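Local structure of malate dehydrogenase (Pyrococcus horikoshii, 1V9N) at residues A[81-86]-A[109-114]; A[102-107]-A[118-123]. The protein catalyses the NAD-dependent interconversion of (S)-malate and oxaloacetate, as a homodimer of the LDH2/MDH2 oxidoreductase family. One frame throughout, in Å; residues are numbered along the deposited sequence.

Overall arrangement
Helix 97-115 takes part in both contacts, and each brings it against the same mixed sheet, yet the chemistry changes with depth. Contact 2 (102-107 with 118-123) lies inside, where the helix packs small and branched side chains onto strand 117-125 by van der Waals contact. Contact 1 (81-86 with 109-114) is only partly buried and lies nearer the surface. There, close to the end of the helix, a single lysine ties the outermost strand of this chain, 79-84, and the turn after it to the helix through a salt bridge and a hydrogen bond to a backbone carbonyl. The two sites, with centres about 9 Å apart, are joined by a probable hydrogen bond from Ile-119 N to Ser-86 O, at 3.0 Å.

Contact 1: residues A[81-86]-A[109-114]; sequences IREGPS and IKKAKD
Lys-111 lays its whole side chain against residues 83-86, while two positions earlier on the helix Ile-109 packs on Val-284 of the sheet. The aliphatic part comes first: CB and CG of Lys-111 run alongside the carbonyl of Pro-85, with CB 3.4 Å from Pro-85 O, and CD continues past the backbone of Ser-86. The chain is straight until its last torsion, where a bend (chi4 -66°) swings NZ in between two acceptors. Lys-111 NZ gives a short hydrogen bond of 2.6 Å to Gly-84 O, approaching at a C=O...N angle of 155° and tilted somewhat from the carbonyl plane. A salt bridge joins Lys-111 NZ to OE2 of the extended Glu-83, at 2.9 Å, reached on the anti side and 34° out of the carboxylate plane. A methionine in place of Lys-111 would probably strip the exposed Glu-83 of its counter-charge and Gly-84 O of this donor, so that the turn at Pro-85 is held less firmly to the helix. One residue on, Ala-112 faces the sheet again, on Val-284. Just past the segment, Thr-115 hydrogen-bonds through OG1 to Ser-86 OG. The contact thus fastens the last turns of helix 97-115 to the tight turn at 85-86 of the beta-hairpin formed by strands 79-84 and 87-91, beside the second subunit, whose own Ser-86 packs on this one.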
# COMPACT_ATOMS: atom_id res chain seq x y z
N ILE A 81 18.65 -14.20 -11.13
CA ILE A 81 18.11 -14.57 -12.45
C ILE A 81 18.27 -13.42 -13.45
O ILE A 81 18.73 -13.62 -14.57
CB ILE A 81 16.61 -14.93 -12.35
CG1 ILE A 81 16.40 -16.03 -11.31
CG2 ILE A 81 16.10 -15.39 -13.71
CD1 ILE A 81 17.15 -17.31 -11.59
N ARG A 82 17.85 -12.23 -13.04
CA ARG A 82 17.95 -11.03 -13.87
C ARG A 82 18.50 -9.95 -12.95
O ARG A 82 18.24 -9.97 -11.75
CB ARG A 82 16.58 -10.58 -14.40
CG ARG A 82 15.92 -11.52 -15.42
CD ARG A 82 16.76 -11.69 -16.68
NE ARG A 82 16.95 -10.43 -17.40
CZ ARG A 82 16.02 -9.85 -18.15
NH1 ARG A 82 14.83 -10.41 -18.30
NH2 ARG A 82 16.29 -8.70 -18.76
N GLU A 83 19.25 -9.01 -13.51
CA GLU A 83 19.81 -7.96 -12.68
C GLU A 83 20.19 -6.70 -13.44
O GLU A 83 20.46 -6.74 -14.65
CB GLU A 83 21.03 -8.51 -11.92
CG GLU A 83 21.81 -7.46 -11.12
CD GLU A 83 22.90 -8.08 -10.26
OE1 GLU A 83 23.70 -8.88 -10.78
OE2 GLU A 83 22.95 -7.75 -9.05
N GLY A 84 20.16 -5.59 -12.72
CA GLY A 84 20.52 -4.30 -13.27
C GLY A 84 21.11 -3.49 -12.13
O GLY A 84 21.10 -3.94 -10.99
N PRO A 85 21.64 -2.29 -12.40
CA PRO A 85 22.23 -1.47 -11.35
C PRO A 85 21.27 -1.19 -10.19
O PRO A 85 21.69 -1.05 -9.04
CB PRO A 85 22.64 -0.20 -12.09
CG PRO A 85 23.01 -0.74 -13.46
CD PRO A 85 21.87 -1.69 -13.73
N SER A 86 19.97 -1.12 -10.49
CA SER A 86 18.97 -0.84 -9.46
C SER A 86 17.95 -1.94 -9.19
O SER A 86 16.95 -1.70 -8.51
CB SER A 86 18.23 0.45 -9.81
OG SER A 86 19.09 1.57 -9.69
N ILE A 109 19.73 -2.84 -0.52
CA ILE A 109 20.38 -1.73 0.18
C ILE A 109 21.66 -1.33 -0.56
O ILE A 109 21.94 -0.14 -0.73
CB ILE A 109 20.71 -2.13 1.64
CG1 ILE A 109 19.41 -2.20 2.45
CG2 ILE A 109 21.69 -1.13 2.27
CD1 ILE A 109 19.56 -2.88 3.81
N LYS A 110 22.43 -2.31 -1.02
CA LYS A 110 23.66 -2.04 -1.75
C LYS A 110 23.38 -1.27 -3.05
O LYS A 110 24.06 -0.30 -3.37
CB LYS A 110 24.40 -3.34 -2.08
CG LYS A 110 25.73 -3.14 -2.77
CD LYS A 110 26.46 -4.46 -2.97
CE LYS A 110 27.89 -4.25 -3.46
NZ LYS A 110 28.66 -5.53 -3.50
N LYS A 111 22.38 -1.72 -3.79
CA LYS A 111 22.03 -1.06 -5.04
C LYS A 111 21.53 0.37 -4.81
O LYS A 111 21.88 1.27 -5.56
CB LYS A 111 21.00 -1.89 -5.80
CG LYS A 111 21.58 -3.20 -6.37
CD LYS A 111 20.55 -3.98 -7.18
CE LYS A 111 21.15 -5.25 -7.79
NZ LYS A 111 22.19 -4.95 -8.83
N ALA A 112 20.72 0.57 -3.78
CA ALA A 112 20.20 1.90 -3.46
C ALA A 112 21.36 2.82 -3.10
O ALA A 112 21.46 3.96 -3.56
CB ALA A 112 19.21 1.80 -2.28
N LYS A 113 22.25 2.31 -2.26
CA LYS A 113 23.42 3.07 -1.83
C LYS A 113 24.20 3.58 -3.05
O LYS A 113 24.62 4.73 -3.09
CB LYS A 113 24.30 2.18 -0.96
CG LYS A 113 25.55 2.83 -0.38
CD LYS A 113 26.15 1.94 0.69
CE LYS A 113 25.11 1.68 1.79
NZ LYS A 113 25.52 0.65 2.78
N ASP A 114 24.36 2.71 -4.04
CA ASP A 114 25.12 3.06 -5.24
C ASP A 114 24.39 3.81 -6.33
O ASP A 114 25.01 4.54 -7.10
CB ASP A 114 25.74 1.79 -5.84
CG ASP A 114 26.54 0.99 -4.83
OD1 ASP A 114 27.01 1.60 -3.84
OD2 ASP A 114 26.71 -0.24 -5.02

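Contact 2: residues A[102-107]-A[118-123]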
# COMPACT_ATOMS: atom_id res chain seq x y z
N TYR A 102 16.97 -11.90 3.96
CA TYR A 102 18.12 -11.17 4.49
C TYR A 102 19.10 -10.82 3.36
O TYR A 102 19.55 -9.68 3.24
CB TYR A 102 18.86 -12.02 5.53
CG TYR A 102 20.05 -11.32 6.16
CD1 TYR A 102 19.87 -10.45 7.24
CD2 TYR A 102 21.34 -11.53 5.69
CE1 TYR A 102 20.96 -9.80 7.83
CE2 TYR A 102 22.44 -10.89 6.27
CZ TYR A 102 22.23 -10.03 7.35
OH TYR A 102 23.30 -9.41 7.96
N ARG A 103 19.43 -11.81 2.53
CA ARG A 103 20.36 -11.60 1.42
C ARG A 103 19.75 -10.71 0.35
O ARG A 103 20.46 -9.89 -0.26
CB ARG A 103 20.77 -12.94 0.80
CG ARG A 103 21.49 -13.88 1.76
CD ARG A 103 22.79 -13.28 2.26
NE ARG A 103 23.30 -13.98 3.44
CZ ARG A 103 24.36 -13.60 4.14
NH1 ARG A 103 25.04 -12.52 3.79
NH2 ARG A 103 24.73 -14.31 5.21
N SER A 104 18.45 -10.86 0.11
CA SER A 104 17.77 -10.05 -0.88
C SER A 104 17.74 -8.58 -0.45
O SER A 104 17.97 -7.69 -1.26
CB SER A 104 16.33 -10.54 -1.09
OG SER A 104 16.31 -11.80 -1.73
N MSE A 105 17.44 -8.34 0.82
CA MSE A 105 17.38 -6.97 1.32
C MSE A 105 18.77 -6.33 1.35
O MSE A 105 18.92 -5.15 1.08
CB MSE A 105 16.74 -6.91 2.71
CG MSE A 105 16.61 -5.50 3.28
SE MSE A 105 15.75 -4.23 2.06
CE MSE A 105 13.93 -4.38 2.68
N LYS A 106 19.79 -7.12 1.70
CA LYS A 106 21.16 -6.62 1.73
C LYS A 106 21.54 -6.14 0.32
O LYS A 106 22.19 -5.12 0.16
CB LYS A 106 22.14 -7.72 2.16
CG LYS A 106 22.22 -7.95 3.66
CD LYS A 106 22.82 -6.73 4.37
CE LYS A 106 22.93 -6.95 5.87
NZ LYS A 106 23.59 -5.80 6.57
N LEU A 107 21.13 -6.89 -0.70
CA LEU A 107 21.43 -6.52 -2.08
C LEU A 107 20.67 -5.26 -2.49
O LEU A 107 21.21 -4.40 -3.19
CB LEU A 107 21.07 -7.67 -3.03
CG LEU A 107 21.29 -7.39 -4.52
CD1 LEU A 107 22.78 -7.14 -4.79
CD2 LEU A 107 20.79 -8.57 -5.35
N GLY A 118 16.87 0.64 -5.08
CA GLY A 118 17.15 -0.78 -5.09
C GLY A 118 15.87 -1.60 -4.95
O GLY A 118 15.18 -1.50 -3.94
N ILE A 119 15.56 -2.39 -5.96
CA ILE A 119 14.36 -3.23 -5.93
C ILE A 119 14.75 -4.68 -6.19
O ILE A 119 15.23 -5.03 -7.26
CB ILE A 119 13.33 -2.79 -7.00
CG1 ILE A 119 12.74 -1.43 -6.61
CG2 ILE A 119 12.22 -3.84 -7.14
CD1 ILE A 119 11.78 -0.84 -7.63
N VAL A 120 14.57 -5.52 -5.18
CA VAL A 120 14.90 -6.92 -5.32
C VAL A 120 13.64 -7.74 -5.07
O VAL A 120 12.94 -7.53 -4.08
CB VAL A 120 16.01 -7.36 -4.34
CG1 VAL A 120 16.28 -8.86 -4.48
CG2 VAL A 120 17.30 -6.58 -4.62
N ILE A 121 13.36 -8.65 -5.98
CA ILE A 121 12.20 -9.51 -5.86
C ILE A 121 12.68 -10.95 -5.84
O ILE A 121 13.60 -11.33 -6.56
CB ILE A 121 11.23 -9.26 -7.02
CG1 ILE A 121 10.77 -7.80 -6.97
CG2 ILE A 121 10.05 -10.20 -6.93
CD1 ILE A 121 9.91 -7.37 -8.10
N ALA A 122 12.05 -11.76 -4.99
CA ALA A 122 12.46 -13.15 -4.87
C ALA A 122 11.31 -14.13 -5.01
O ALA A 122 10.19 -13.86 -4.58
CB ALA A 122 13.16 -13.36 -3.52
N ARG A 123 11.59 -15.27 -5.63
CA ARG A 123 10.59 -16.32 -5.79
C ARG A 123 11.25 -17.57 -5.24
O ARG A 123 12.43 -17.55 -4.88
CB ARG A 123 10.24 -16.54 -7.26
CG ARG A 123 11.38 -17.16 -8.07
CD ARG A 123 11.00 -17.31 -9.53
NE ARG A 123 12.07 -17.94 -10.30
CZ ARG A 123 12.33 -17.64 -11.57
NH1 ARG A 123 11.60 -16.73 -12.20
NH2 ARG A 123 13.31 -18.26 -12.22
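Ser-104 and Leu-107 meet Val-120 on one side of helix 102-107, and the flat groups of the segment lie on another. One face of the Tyr-102 ring carries Lys-106 CG, 3.9 Å above the ring plane and toward its rim, while Arg-103 NE lies at the ring edge, in plane. The guanidinium of Arg-103 in turn has Tyr-102 CE2 over its centre, 3.9 Å above, so a rim atom of the ring, and not its face, meets that group. On the sheet side Val-120 is the middle of the contact. Both methyls of Val-120 lie against Ser-104 O, CG2 the closer at 3.6 Å, and Val-120 CG1, anti to the backbone N (chi1 177°), also touches Ser-104 CB. Val-120 CG2 meets the branch point of Leu-107, CG, at 4.1 Å, the two side chains crossing at about a right angle. Ser-104 OG packs on Ala-122 CB at 3.9 Å. Ser-104 is buried, and its OG is satisfied one turn back in the helix by a hydrogen bond to Val-100 O. Ile-90 of strand 87-91 touches both Val-120 and Ala-122, and Phe-282 touches Ser-104, so strands on both flanks of 117-125 share the packing. The axes of segments 102-107 and 118-123 come within 7.9 Å and run nearly antiparallel, at 159°. The contact packs the helix of a beta-alpha-beta crossover onto its second strand: helix 97-115 connects the neighbouring parallel strands 87-91 and 117-125, and small and branched side chains seat it on the sheet.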